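Long-range contacts in Exo beta-1,2-glucooligosaccharide sophorohydrolase (non-reducing end) (Parabacteroides distasonis ATCC 8503, PDB 5Z06), which hydrolyses linear beta-1,2-glucan and beta-1,2-glucooligosaccharides of four or more glucose units, releasing sophorose from the non-reducing end: residues G615-F620 with K629-Y634; N559-A564 with P621-A626; I342-G347 with Y408-N413. One frame throughout, in Å; residues are numbered along the deposited sequence.

Contact 1 (G615-F620 with K629-Y634); sequences GALASF and KALRNY
Ala616 and Ala630 meet methyl to methyl where the short helix 614-617 packs on helix 624-636, within a helical domain consistent with the (alpha/alpha)6 barrel of this glycoside hydrolase family. The chain leaves the first helix through a type I turn from Leu617 to Phe620 and comes back, so that the start of the turn faces the middle of the second helix. The tight part lies at the two alanines: Ala616 CB and Ala630 CB, both directed across the interface, are 3.4 Å apart, closer than usual for carbons. Beside them Leu617 and Leu631 cross at about a right angle, Leu617 CD2 resting 3.5 Å from Leu631 CB. Leu617 CG lies beside its own backbone N (chi1 -62°), and from there the two methyls divide the work, CD2 going to Leu631 while CD1 comes to the edge of the Tyr634 ring, 4.1 Å from CD2 of that tyrosine.

The packing is looser toward both ends. At one, Phe620 reaches Leu631 with the far part of its ring, CE2 lying 3.8 Å from Leu631 CD1; Leu287, Leu288 and Val291 of helix 284-297 also touch Leu631. At the other, contact gives way to water. Tyr634 OH stays 4.2 Å from Ala616 CB and has a weak hydrogen bond to Trp586 O. No direct hydrogen bond joins the segments, but a water spans this looser end. It accepts from Ala616 N in the first turn of the short helix, and it is also hydrogen-bonded to Tyr634 OH at 2.7 Å.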
loop_
_atom_site.group_PDB
_atom_site.type_symbol
_atom_site.label_atom_id
_atom_site.label_comp_id
_atom_site.label_asym_id
_atom_site.label_seq_id
_atom_site.Cartn_x
_atom_site.Cartn_y
_atom_site.Cartn_z
ATOM N N GLY A 615 2.786 -9.868 5.295
ATOM C CA GLY A 615 2.656 -10.869 6.366
ATOM C C GLY A 615 3.705 -11.958 6.338
ATOM O O GLY A 615 4.519 -12.087 7.269
ATOM N N ALA A 616 3.725 -12.724 5.246
ATOM C CA ALA A 616 4.697 -13.819 5.099
ATOM C C ALA A 616 6.111 -13.289 4.933
ATOM O O ALA A 616 7.081 -13.810 5.518
ATOM C CB ALA A 616 4.350 -14.688 3.908
ATOM N N LEU A 617 6.233 -12.245 4.137
ATOM C CA LEU A 617 7.545 -11.863 3.644
ATOM C C LEU A 617 8.382 -11.223 4.728
ATOM O O LEU A 617 9.560 -11.529 4.862
ATOM C CB LEU A 617 7.411 -10.955 2.440
ATOM C CG LEU A 617 6.712 -11.652 1.269
ATOM C CD1 LEU A 617 6.378 -10.615 0.220
ATOM C CD2 LEU A 617 7.567 -12.766 0.696
ATOM N N ALA A 618 7.773 -10.370 5.536
ATOM C CA ALA A 618 8.493 -9.755 6.643
ATOM C C ALA A 618 8.636 -10.713 7.829
ATOM O O ALA A 618 9.245 -10.371 8.836
ATOM C CB ALA A 618 7.817 -8.460 7.065
ATOM N N SER A 619 8.038 -11.900 7.719
ATOM C CA SER A 619 8.229 -12.952 8.691
ATOM C C SER A 619 9.452 -13.802 8.414
ATOM O O SER A 619 9.728 -14.712 9.178
ATOM C CB SER A 619 6.977 -13.825 8.790
ATOM O OG SER A 619 5.907 -13.053 9.293
ATOM N N PHE A 620 10.183 -13.511 7.339
ATOM C CA PHE A 620 11.376 -14.271 6.982
ATOM C C PHE A 620 12.264 -14.788 8.123
ATOM O O PHE A 620 12.544 -15.991 8.175
ATOM C CB PHE A 620 12.246 -13.512 5.969
ATOM C CG PHE A 620 12.274 -14.167 4.650
ATOM C CD1 PHE A 620 13.087 -15.262 4.452
ATOM C CD2 PHE A 620 11.402 -13.773 3.640
ATOM C CE1 PHE A 620 13.081 -15.938 3.250
ATOM C CE2 PHE A 620 11.389 -14.434 2.432
ATOM C CZ PHE A 620 12.226 -15.514 2.241
ATOM N N LYS A 629 8.607 -19.792 0.533
ATOM C CA LYS A 629 7.535 -20.397 -0.269
ATOM C C LYS A 629 6.540 -19.355 -0.726
ATOM O O LYS A 629 6.178 -19.322 -1.898
ATOM C CB LYS A 629 6.819 -21.498 0.495
ATOM C CG LYS A 629 7.629 -22.770 0.657
ATOM C CD LYS A 629 6.773 -23.818 1.356
ATOM C CE LYS A 629 7.602 -24.914 2.004
ATOM N NZ LYS A 629 8.065 -25.875 1.017
ATOM N N ALA A 630 6.142 -18.483 0.202
ATOM C CA ALA A 630 5.236 -17.384 -0.093
ATOM C C ALA A 630 5.804 -16.494 -1.169
ATOM O O ALA A 630 5.148 -16.193 -2.156
ATOM C CB ALA A 630 4.973 -16.570 1.155
ATOM N N LEU A 631 7.044 -16.082 -0.969
ATOM C CA LEU A 631 7.728 -15.233 -1.926
ATOM C C LEU A 631 7.681 -15.836 -3.332
ATOM O O LEU A 631 7.300 -15.166 -4.283
ATOM C CB LEU A 631 9.162 -15.045 -1.485
ATOM C CG LEU A 631 9.938 -13.944 -2.159
ATOM C CD1 LEU A 631 11.161 -13.615 -1.297
ATOM C CD2 LEU A 631 10.365 -14.294 -3.583
ATOM N N ARG A 632 8.079 -17.098 -3.444
ATOM C CA ARG A 632 8.107 -17.783 -4.728
ATOM C C ARG A 632 6.751 -17.852 -5.391
ATOM O O ARG A 632 6.636 -17.639 -6.591
ATOM C CB ARG A 632 8.600 -19.187 -4.547
ATOM C CG ARG A 632 10.084 -19.311 -4.290
ATOM C CD ARG A 632 10.423 -20.783 -4.327
ATOM N NE ARG A 632 11.555 -21.097 -3.478
ATOM C CZ ARG A 632 11.516 -21.828 -2.373
ATOM N NH1 ARG A 632 10.374 -22.372 -1.923
ATOM N NH2 ARG A 632 12.647 -22.027 -1.701
ATOM N N ASN A 633 5.726 -18.159 -4.590
ATOM C CA ASN A 633 4.365 -18.218 -5.033
ATOM C C ASN A 633 3.867 -16.848 -5.477
ATOM O O ASN A 633 3.355 -16.685 -6.590
ATOM C CB ASN A 633 3.493 -18.707 -3.878
ATOM C CG ASN A 633 2.048 -18.889 -4.274
ATOM O OD1 ASN A 633 1.764 -19.326 -5.391
ATOM N ND2 ASN A 633 1.126 -18.590 -3.347
ATOM N N TYR A 634 4.010 -15.866 -4.595
ATOM C CA TYR A 634 3.543 -14.510 -4.896
ATOM C C TYR A 634 4.132 -13.968 -6.196
ATOM O O TYR A 634 3.423 -13.367 -7.016
ATOM C CB TYR A 634 3.887 -13.561 -3.744
ATOM C CG TYR A 634 3.191 -13.837 -2.449
ATOM C CD1 TYR A 634 2.026 -14.583 -2.392
ATOM C CD2 TYR A 634 3.680 -13.295 -1.265
ATOM C CE1 TYR A 634 1.392 -14.830 -1.193
ATOM C CE2 TYR A 634 3.036 -13.502 -0.073
ATOM C CZ TYR A 634 1.901 -14.289 -0.039
ATOM O OH TYR A 634 1.257 -14.525 1.137
HETATM O O HOH W 1 1.551 -12.699 3.158
#

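Contact 2 (N559-A564 with P621-A626); sequences NNQKMA and PYTPDA
Tyr622 lies along helix 556-573, held at its hydroxyl by Asn560 and at its backbone carbonyl by Gln561. Asn560 ND2 donates to Tyr622 OH over 2.9 Å, the hydroxyl lying 19° out of the amide plane, while Asn560 CB packs 3.3 Å from Tyr622 CE1. The amide stands steeply to the ring, their planes 75° apart, and the carbonyl carbon of Asn560 lies over one ring face. Gln561 leaves the helix fully extended, CG opposite its backbone N (chi1 179°), which carries NE2 to 2.8 Å from Tyr622 O. That bond is nearly straight and lies in the plane of both amide and carbonyl. One turn on, Ala564 CB meets Thr623 CG2 at 3.5 Å, a small apolar touch next to the two polar grips.

Further out, Tyr622 OH is also hydrogen-bonded to Ile537 O, its strongest polar partner, so two partners grip the hydroxyl of this buried tyrosine. Phe557, about a turn before Asn560 on helix 556-573, meets the tyrosine ring, and Met674 of helix 665-680 touches it as well. Thr623 OG1 makes a weak bond back to Ser619 O. Thr623 occupies the N-cap position of helix 624-636 without a capping bond from its side chain: the loop leading to this N-cap packs on helix 556-573, within a fold consistent with an (alpha/alpha)6 barrel.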
loop_
_atom_site.group_PDB
_atom_site.type_symbol
_atom_site.label_atom_id
_atom_site.label_comp_id
_atom_site.label_asym_id
_atom_site.label_seq_id
_atom_site.Cartn_x
_atom_site.Cartn_y
_atom_site.Cartn_z
ATOM N N ASN A 559 8.474 -16.746 20.696
ATOM C CA ASN A 559 7.046 -16.483 20.745
ATOM C C ASN A 559 6.506 -15.889 19.431
ATOM O O ASN A 559 5.449 -16.295 18.950
ATOM C CB ASN A 559 6.714 -15.546 21.898
ATOM C CG ASN A 559 5.269 -15.685 22.340
ATOM O OD1 ASN A 559 4.865 -16.736 22.851
ATOM N ND2 ASN A 559 4.477 -14.650 22.114
ATOM N N ASN A 560 7.233 -14.914 18.879
ATOM C CA ASN A 560 6.897 -14.316 17.592
ATOM C C ASN A 560 6.872 -15.392 16.514
ATOM O O ASN A 560 5.947 -15.451 15.712
ATOM C CB ASN A 560 7.910 -13.231 17.194
ATOM C CG ASN A 560 7.795 -11.981 18.034
ATOM O OD1 ASN A 560 6.956 -11.888 18.938
ATOM N ND2 ASN A 560 8.660 -11.016 17.757
ATOM N N GLN A 561 7.886 -16.246 16.515
ATOM C CA GLN A 561 7.978 -17.302 15.514
ATOM C C GLN A 561 6.757 -18.209 15.576
ATOM O O GLN A 561 6.240 -18.619 14.543
ATOM C CB GLN A 561 9.255 -18.102 15.691
ATOM C CG GLN A 561 9.443 -19.256 14.718
ATOM C CD GLN A 561 10.670 -20.055 15.050
ATOM O OE1 GLN A 561 10.802 -20.547 16.171
ATOM N NE2 GLN A 561 11.575 -20.185 14.095
ATOM N N LYS A 562 6.307 -18.508 16.787
ATOM C CA LYS A 562 5.079 -19.245 16.967
ATOM C C LYS A 562 3.898 -18.562 16.326
ATOM O O LYS A 562 3.073 -19.237 15.703
ATOM C CB LYS A 562 4.782 -19.464 18.443
ATOM C CG LYS A 562 5.572 -20.612 19.009
ATOM C CD LYS A 562 5.386 -20.667 20.497
ATOM C CE LYS A 562 6.261 -21.725 21.117
ATOM N NZ LYS A 562 6.061 -21.635 22.580
ATOM N N MET A 563 3.804 -17.243 16.491
ATOM C CA MET A 563 2.751 -16.497 15.825
ATOM C C MET A 563 2.799 -16.661 14.295
ATOM O O MET A 563 1.777 -16.888 13.661
ATOM C CB MET A 563 2.776 -15.043 16.236
ATOM C CG MET A 563 2.424 -14.873 17.705
ATOM S SD MET A 563 2.525 -13.152 18.211
ATOM C CE MET A 563 1.956 -13.278 19.898
ATOM N N ALA A 564 3.984 -16.570 13.713
ATOM C CA ALA A 564 4.126 -16.760 12.287
ATOM C C ALA A 564 3.657 -18.146 11.884
ATOM O O ALA A 564 2.868 -18.291 10.955
ATOM C CB ALA A 564 5.557 -16.529 11.848
ATOM N N PRO A 621 12.682 -13.917 9.052
ATOM C CA PRO A 621 13.630 -14.399 10.085
ATOM C C PRO A 621 13.057 -15.463 10.983
ATOM O O PRO A 621 13.804 -16.224 11.551
ATOM C CB PRO A 621 13.937 -13.159 10.912
ATOM C CG PRO A 621 13.394 -12.020 10.165
ATOM C CD PRO A 621 12.344 -12.506 9.229
ATOM N N TYR A 622 11.733 -15.471 11.117
ATOM C CA TYR A 622 11.034 -16.433 11.911
ATOM C C TYR A 622 10.775 -17.740 11.191
ATOM O O TYR A 622 10.960 -18.802 11.752
ATOM C CB TYR A 622 9.699 -15.870 12.312
ATOM C CG TYR A 622 9.780 -14.563 13.024
ATOM C CD1 TYR A 622 10.308 -14.484 14.313
ATOM C CD2 TYR A 622 9.307 -13.400 12.436
ATOM C CE1 TYR A 622 10.374 -13.279 14.975
ATOM C CE2 TYR A 622 9.341 -12.203 13.109
ATOM C CZ TYR A 622 9.877 -12.144 14.383
ATOM O OH TYR A 622 9.901 -10.948 15.087
ATOM N N THR A 623 10.313 -17.658 9.948
ATOM C CA THR A 623 9.831 -18.833 9.231
ATOM C C THR A 623 10.395 -18.753 7.819
ATOM O O THR A 623 9.658 -18.533 6.863
ATOM C CB THR A 623 8.294 -18.839 9.211
ATOM O OG1 THR A 623 7.816 -17.593 8.668
ATOM C CG2 THR A 623 7.748 -19.012 10.610
ATOM N N PRO A 624 11.722 -18.908 7.696
ATOM C CA PRO A 624 12.337 -18.621 6.398
ATOM C C PRO A 624 11.814 -19.462 5.252
ATOM O O PRO A 624 11.591 -18.945 4.161
ATOM C CB PRO A 624 13.836 -18.888 6.618
ATOM C CG PRO A 624 14.016 -19.267 8.039
ATOM C CD PRO A 624 12.710 -19.164 8.762
ATOM N N ASP A 625 11.623 -20.747 5.502
ATOM C CA ASP A 625 11.185 -21.639 4.464
ATOM C C ASP A 625 9.750 -21.273 4.068
ATOM O O ASP A 625 9.462 -21.132 2.899
ATOM C CB ASP A 625 11.304 -23.088 4.927
ATOM C CG ASP A 625 10.883 -24.077 3.860
ATOM O OD1 ASP A 625 11.380 -23.997 2.708
ATOM O OD2 ASP A 625 10.050 -24.939 4.195
ATOM N N ALA A 626 8.882 -21.069 5.055
ATOM C CA ALA A 626 7.499 -20.699 4.805
ATOM C C ALA A 626 7.427 -19.342 4.071
ATOM O O ALA A 626 6.629 -19.154 3.125
ATOM C CB ALA A 626 6.706 -20.658 6.122
#

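Contact 3 (I342-G347 with Y408-N413); sequences ITREEG and YFNQEN
Arg344, in the first turn of helix 344-360, reaches the C-terminal end of helix 392-408, where Tyr408 passes into an inverse gamma turn centred on Phe409. Helix 344-360 begins with a capping box: Glu346 N donates to Thr343 OG1 (3.0 Å) and Thr343 N to Glu346 OE1 (2.9 Å). The arginine chain runs extended from CG to NE, bringing Arg344 NH2 to 3.0 Å from Tyr408 O, with the donor tilted 27° from the carbonyl plane. Water 2 bridges NH1 to the same carbonyl, and water 3 bridges NH1 to Tyr408 OH. Arg344 NH1 also lies 3.4 Å from Tyr408 CE2, the guanidinium and ring planes being 33° apart. Phe409 CD1 approaches one face of the guanidinium. Gln411 CG comes to 3.3 Å from Arg344 NH2. Arg344 NE forms a salt bridge with Glu416, whose other carboxylate oxygen accepts from Gln411 N, so the same acid steadies the arginine and the loop. A leucine in place of Arg344 would probably cost Tyr408 O the arginine's N-H and leave Glu416 without this charged mate. Tyr408 OH is hydrogen-bonded to Glu338. Phe409 touches Ile337 of helix 323-338 and Ile419 of helix 414-428, and its ring meets Phe351 of helix 344-360, so the turn is set among three helices.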
loop_
_atom_site.group_PDB
_atom_site.type_symbol
_atom_site.label_atom_id
_atom_site.label_comp_id
_atom_site.label_asym_id
_atom_site.label_seq_id
_atom_site.Cartn_x
_atom_site.Cartn_y
_atom_site.Cartn_z
ATOM N N ILE A 342 22.208 1.137 -3.651
ATOM C CA ILE A 342 22.683 2.507 -3.782
ATOM C C ILE A 342 24.032 2.539 -3.128
ATOM O O ILE A 342 24.391 1.609 -2.410
ATOM C CB ILE A 342 21.752 3.528 -3.096
ATOM C CG1 ILE A 342 21.476 3.125 -1.643
ATOM C CG2 ILE A 342 20.455 3.628 -3.886
ATOM C CD1 ILE A 342 20.777 4.186 -0.824
ATOM N N THR A 343 24.763 3.616 -3.364
ATOM C CA THR A 343 26.029 3.804 -2.697
ATOM C C THR A 343 25.800 4.354 -1.299
ATOM O O THR A 343 24.748 4.931 -1.007
ATOM C CB THR A 343 26.930 4.767 -3.444
ATOM O OG1 THR A 343 26.307 6.053 -3.509
ATOM C CG2 THR A 343 27.251 4.235 -4.842
ATOM N N ARG A 344 26.792 4.155 -0.445
ATOM C CA ARG A 344 26.818 4.771 0.860
ATOM C C ARG A 344 26.688 6.292 0.761
ATOM O O ARG A 344 25.899 6.898 1.488
ATOM C CB ARG A 344 28.100 4.395 1.601
ATOM C CG ARG A 344 28.012 4.678 3.083
ATOM C CD ARG A 344 29.365 4.542 3.745
ATOM N NE ARG A 344 29.272 4.773 5.181
ATOM C CZ ARG A 344 28.865 3.902 6.101
ATOM N NH1 ARG A 344 28.479 2.658 5.781
ATOM N NH2 ARG A 344 28.870 4.272 7.380
ATOM N N GLU A 345 27.415 6.911 -0.158
ATOM C CA GLU A 345 27.328 8.368 -0.309
ATOM C C GLU A 345 25.907 8.845 -0.646
ATOM O O GLU A 345 25.438 9.848 -0.090
ATOM C CB GLU A 345 28.333 8.872 -1.358
ATOM C CG GLU A 345 28.504 10.390 -1.390
ATOM C CD GLU A 345 28.948 11.021 -0.045
ATOM O OE1 GLU A 345 29.467 10.313 0.847
ATOM O OE2 GLU A 345 28.784 12.252 0.112
ATOM N N GLU A 346 25.250 8.150 -1.575
ATOM C CA GLU A 346 23.840 8.404 -1.869
ATOM C C GLU A 346 23.034 8.321 -0.560
ATOM O O GLU A 346 22.279 9.219 -0.253
ATOM C CB GLU A 346 23.274 7.386 -2.860
ATOM C CG GLU A 346 23.626 7.613 -4.321
ATOM C CD GLU A 346 22.998 6.544 -5.221
ATOM O OE1 GLU A 346 23.452 5.364 -5.212
ATOM O OE2 GLU A 346 22.020 6.877 -5.922
ATOM N N GLY A 347 23.234 7.234 0.184
ATOM C CA GLY A 347 22.605 7.007 1.463
ATOM C C GLY A 347 22.846 8.128 2.457
ATOM O O GLY A 347 21.922 8.629 3.096
ATOM N N TYR A 408 24.718 2.603 11.920
ATOM C CA TYR A 408 25.231 2.318 10.601
ATOM C C TYR A 408 26.220 3.368 10.130
ATOM O O TYR A 408 27.304 3.010 9.651
ATOM C CB TYR A 408 24.104 2.213 9.566
ATOM C CG TYR A 408 24.604 1.710 8.228
ATOM C CD1 TYR A 408 24.976 0.384 8.062
ATOM C CD2 TYR A 408 24.722 2.550 7.150
ATOM C CE1 TYR A 408 25.438 -0.090 6.843
ATOM C CE2 TYR A 408 25.174 2.080 5.927
ATOM C CZ TYR A 408 25.533 0.759 5.788
ATOM O OH TYR A 408 25.995 0.303 4.571
ATOM N N PHE A 409 25.837 4.642 10.244
ATOM C CA PHE A 409 26.637 5.744 9.722
ATOM C C PHE A 409 27.650 6.159 10.776
ATOM O O PHE A 409 27.547 7.216 11.386
ATOM C CB PHE A 409 25.752 6.908 9.281
ATOM C CG PHE A 409 24.878 6.580 8.110
ATOM C CD1 PHE A 409 25.436 6.418 6.837
ATOM C CD2 PHE A 409 23.489 6.433 8.262
ATOM C CE1 PHE A 409 24.626 6.123 5.750
ATOM C CE2 PHE A 409 22.687 6.124 7.183
ATOM C CZ PHE A 409 23.257 5.953 5.928
ATOM N N ASN A 410 28.642 5.298 10.952
ATOM C CA ASN A 410 29.605 5.373 12.042
ATOM C C ASN A 410 30.972 5.872 11.574
ATOM O O ASN A 410 31.938 5.784 12.312
ATOM C CB ASN A 410 29.777 3.978 12.634
ATOM C CG ASN A 410 30.478 3.017 11.683
ATOM O OD1 ASN A 410 30.448 3.183 10.470
ATOM N ND2 ASN A 410 31.096 1.993 12.244
ATOM N N GLN A 411 31.058 6.371 10.353
ATOM C CA GLN A 411 32.348 6.791 9.824
ATOM C C GLN A 411 32.718 8.150 10.407
ATOM O O GLN A 411 31.840 8.974 10.697
ATOM C CB GLN A 411 32.305 6.912 8.308
ATOM C CG GLN A 411 31.910 5.646 7.590
ATOM C CD GLN A 411 33.045 5.072 6.835
ATOM O OE1 GLN A 411 34.077 4.731 7.413
ATOM N NE2 GLN A 411 32.881 4.974 5.527
ATOM N N GLU A 412 34.025 8.377 10.525
ATOM C CA GLU A 412 34.565 9.608 11.031
ATOM C C GLU A 412 34.783 10.538 9.866
ATOM O O GLU A 412 35.916 10.736 9.402
ATOM C CB GLU A 412 35.871 9.351 11.794
ATOM C CG GLU A 412 35.722 8.554 13.068
ATOM C CD GLU A 412 34.756 9.181 14.075
ATOM O OE1 GLU A 412 34.399 10.382 13.968
ATOM O OE2 GLU A 412 34.336 8.452 14.996
ATOM N N ASN A 413 33.675 11.077 9.369
ATOM C CA ASN A 413 33.699 12.158 8.388
ATOM C C ASN A 413 32.627 13.155 8.773
ATOM O O ASN A 413 31.815 12.870 9.653
ATOM C CB ASN A 413 33.530 11.638 6.965
ATOM C CG ASN A 413 32.222 10.918 6.756
ATOM O OD1 ASN A 413 31.165 11.479 6.985
ATOM N ND2 ASN A 413 32.293 9.681 6.285
HETATM O O HOH W 2 28.546 1.168 8.057
HETATM O O HOH W 3 28.556 1.204 3.069
#

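How the contacts relate
Contacts 1 and 2 interleave along the chain: 615-620 runs directly into 621-626, and both contacts use helix 624-636, contact 2 at its start and contact 1 farther along. Their centres are about 11 Å apart. Contact 1 brings together the two helices flanking the loop, 614-617 and 624-636, while contact 2 joins the loop's last residues to helix 556-573. Contact 3 forms earlier in the chain and elsewhere in the helical domain, its centre about 30 Å from that of contact 1 and its nearest atoms about 17 Å from contact 2. The calcium ion is bound by Glu12, Asn13, Thr49, Asn52 and Asp175, none of which belongs to these contacts.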